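Local coordinates for protein Vv2_1132 (PDB 5Y9S) that probably regulates transcription as a LysR-type factor, binding DNA through a helix-turn-helix domain and assembling into a tetramer, at residues L14-S19 against S41-A46. Residues are numbered along the deposited sequence; the frame is centred on the assembly and turned at random.
Sequences LEDFLS and SRRIQA
The carboxylate of Asp-16 meets the guanidinium of Arg-43 edge to edge, the two planes only 12° apart, so that the groups join in a two-pronged salt bridge. Arg-43 NH2 gives a nearly straight bond to Asp-16 OD1 at 2.6 Å, taken on the syn lone pair and lying in the guanidinium plane. The other prong, Arg-43 NE to Asp-16 OD2, is modelled very short at 2.3 Å, a length to be read with caution. Bends at chi2 and chi3 (-60° at the latter) fold the Arg-43 chain around so that its NE/NH2 edge faces the acid. Asp-16 OD1 is also paired with Arg-33 NE, so this buried carboxylate has two arginine partners, which would probably stabilise its negative charge. Beside the bridge, the Ile-44 CD1 methyl packs on the backbone of helix 11-22, 4.0 Å from Asp-16 O and 4.3 Å from Phe-17 N. The Phe-17 ring meets Phe-72 edge-to-face and touches Phe-56. The axes of 14-19 and 41-46 pass 9.7 Å apart, crossing at -105°, and the bridge ties the first helix of the LysR-family winged helix-turn-helix domain to helix 37-51, the probable DNA-recognition helix.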
loop_
_atom_site.group_PDB
_atom_site.type_symbol
_atom_site.label_atom_id
_atom_site.label_comp_id
_atom_site.label_asym_id
_atom_site.label_seq_id
_atom_site.Cartn_x
_atom_site.Cartn_y
_atom_site.Cartn_z
ATOM N N LEU D 14 -10.336 -10.131 5.782
ATOM C CA LEU D 14 -10.391 -8.698 5.523
ATOM C C LEU D 14 -11.753 -8.291 4.993
ATOM O O LEU D 14 -12.401 -7.395 5.541
ATOM C CB LEU D 14 -9.294 -8.311 4.543
ATOM C CG LEU D 14 -7.911 -8.753 4.985
ATOM C CD1 LEU D 14 -6.900 -8.383 3.926
ATOM C CD2 LEU D 14 -7.561 -8.112 6.296
ATOM N N GLU D 15 -12.214 -8.936 3.927
ATOM C CA GLU D 15 -13.563 -8.626 3.452
ATOM C C GLU D 15 -14.598 -9.045 4.480
ATOM O O GLU D 15 -15.608 -8.355 4.652
ATOM C CB GLU D 15 -13.839 -9.294 2.098
ATOM C CG GLU D 15 -12.587 -9.505 1.235
ATOM C CD GLU D 15 -12.869 -10.219 -0.098
ATOM O OE1 GLU D 15 -13.796 -9.775 -0.814
ATOM O OE2 GLU D 15 -12.170 -11.218 -0.427
ATOM N N ASP D 16 -14.356 -10.151 5.192
ATOM C CA ASP D 16 -15.217 -10.492 6.332
ATOM C C ASP D 16 -15.347 -9.299 7.255
ATOM O O ASP D 16 -16.453 -8.870 7.595
ATOM C CB ASP D 16 -14.649 -11.676 7.115
ATOM C CG ASP D 16 -14.798 -12.984 6.379
ATOM O OD1 ASP D 16 -15.555 -13.003 5.396
ATOM O OD2 ASP D 16 -14.153 -13.988 6.763
ATOM N N PHE D 17 -14.204 -8.721 7.624
ATOM C CA PHE D 17 -14.199 -7.572 8.514
ATOM C C PHE D 17 -14.988 -6.407 7.913
ATOM O O PHE D 17 -15.909 -5.883 8.545
ATOM C CB PHE D 17 -12.766 -7.163 8.830
ATOM C CG PHE D 17 -12.671 -5.815 9.468
ATOM C CD1 PHE D 17 -12.796 -5.667 10.842
ATOM C CD2 PHE D 17 -12.471 -4.679 8.688
ATOM C CE1 PHE D 17 -12.719 -4.411 11.432
ATOM C CE2 PHE D 17 -12.413 -3.421 9.269
ATOM C CZ PHE D 17 -12.527 -3.290 10.651
ATOM N N LEU D 18 -14.617 -5.968 6.703
ATOM C CA LEU D 18 -15.335 -4.869 6.054
ATOM C C LEU D 18 -16.839 -5.142 6.008
ATOM O O LEU D 18 -17.661 -4.284 6.368
ATOM C CB LEU D 18 -14.802 -4.666 4.642
ATOM C CG LEU D 18 -13.341 -4.192 4.501
ATOM C CD1 LEU D 18 -13.097 -3.519 3.172
ATOM C CD2 LEU D 18 -12.950 -3.237 5.597
ATOM N N SER D 19 -17.214 -6.358 5.599
ATOM C CA SER D 19 -18.632 -6.668 5.420
ATOM C C SER D 19 -19.402 -6.570 6.732
ATOM O O SER D 19 -20.544 -6.103 6.741
ATOM C CB SER D 19 -18.818 -8.053 4.796
ATOM O OG SER D 19 -20.127 -8.524 5.064
ATOM N N SER D 41 -18.942 -16.361 11.859
ATOM C CA SER D 41 -18.559 -16.156 13.255
ATOM C C SER D 41 -17.169 -16.691 13.527
ATOM O O SER D 41 -16.351 -16.025 14.172
ATOM C CB SER D 41 -19.550 -16.848 14.185
ATOM O OG SER D 41 -20.575 -15.952 14.504
ATOM N N ARG D 42 -16.891 -17.904 13.049
ATOM C CA ARG D 42 -15.585 -18.512 13.274
ATOM C C ARG D 42 -14.490 -17.730 12.569
ATOM O O ARG D 42 -13.365 -17.636 13.076
ATOM C CB ARG D 42 -15.605 -19.971 12.813
ATOM C CG ARG D 42 -14.541 -20.866 13.443
ATOM C CD ARG D 42 -14.945 -22.338 13.291
ATOM N NE ARG D 42 -16.060 -22.701 14.165
ATOM C CZ ARG D 42 -17.236 -23.169 13.749
ATOM N NH1 ARG D 42 -17.469 -23.334 12.448
ATOM N NH2 ARG D 42 -18.182 -23.481 14.640
ATOM N N ARG D 43 -14.803 -17.132 11.418
ATOM C CA ARG D 43 -13.779 -16.371 10.722
ATOM C C ARG D 43 -13.477 -15.094 11.484
ATOM O O ARG D 43 -12.310 -14.779 11.741
ATOM C CB ARG D 43 -14.217 -16.078 9.288
ATOM C CG ARG D 43 -14.426 -17.363 8.466
ATOM C CD ARG D 43 -13.864 -17.293 7.052
ATOM N NE ARG D 43 -14.479 -16.222 6.292
ATOM C CZ ARG D 43 -15.030 -16.405 5.106
ATOM N NH1 ARG D 43 -15.028 -17.619 4.591
ATOM N NH2 ARG D 43 -15.581 -15.389 4.447
ATOM N N ILE D 44 -14.527 -14.379 11.903
ATOM C CA ILE D 44 -14.355 -13.143 12.662
ATOM C C ILE D 44 -13.568 -13.408 13.942
ATOM O O ILE D 44 -12.720 -12.604 14.362
ATOM C CB ILE D 44 -15.733 -12.528 12.945
ATOM C CG1 ILE D 44 -16.377 -12.079 11.619
ATOM C CG2 ILE D 44 -15.637 -11.414 13.971
ATOM C CD1 ILE D 44 -15.865 -10.735 11.098
ATOM N N GLN D 45 -13.818 -14.546 14.573
ATOM C CA GLN D 45 -13.119 -14.867 15.807
ATOM C C GLN D 45 -11.651 -15.173 15.539
ATOM O O GLN D 45 -10.774 -14.679 16.252
ATOM C CB GLN D 45 -13.817 -16.035 16.501
ATOM C CG GLN D 45 -12.931 -16.823 17.437
ATOM C CD GLN D 45 -13.733 -17.789 18.305
ATOM O OE1 GLN D 45 -14.567 -18.540 17.798
ATOM N NE2 GLN D 45 -13.496 -17.757 19.615
ATOM N N ALA D 46 -11.363 -15.936 14.476
ATOM C CA ALA D 46 -9.969 -16.180 14.108
ATOM C C ALA D 46 -9.238 -14.878 13.791
ATOM O O ALA D 46 -8.070 -14.709 14.166
ATOM C CB ALA D 46 -9.891 -17.124 12.915
#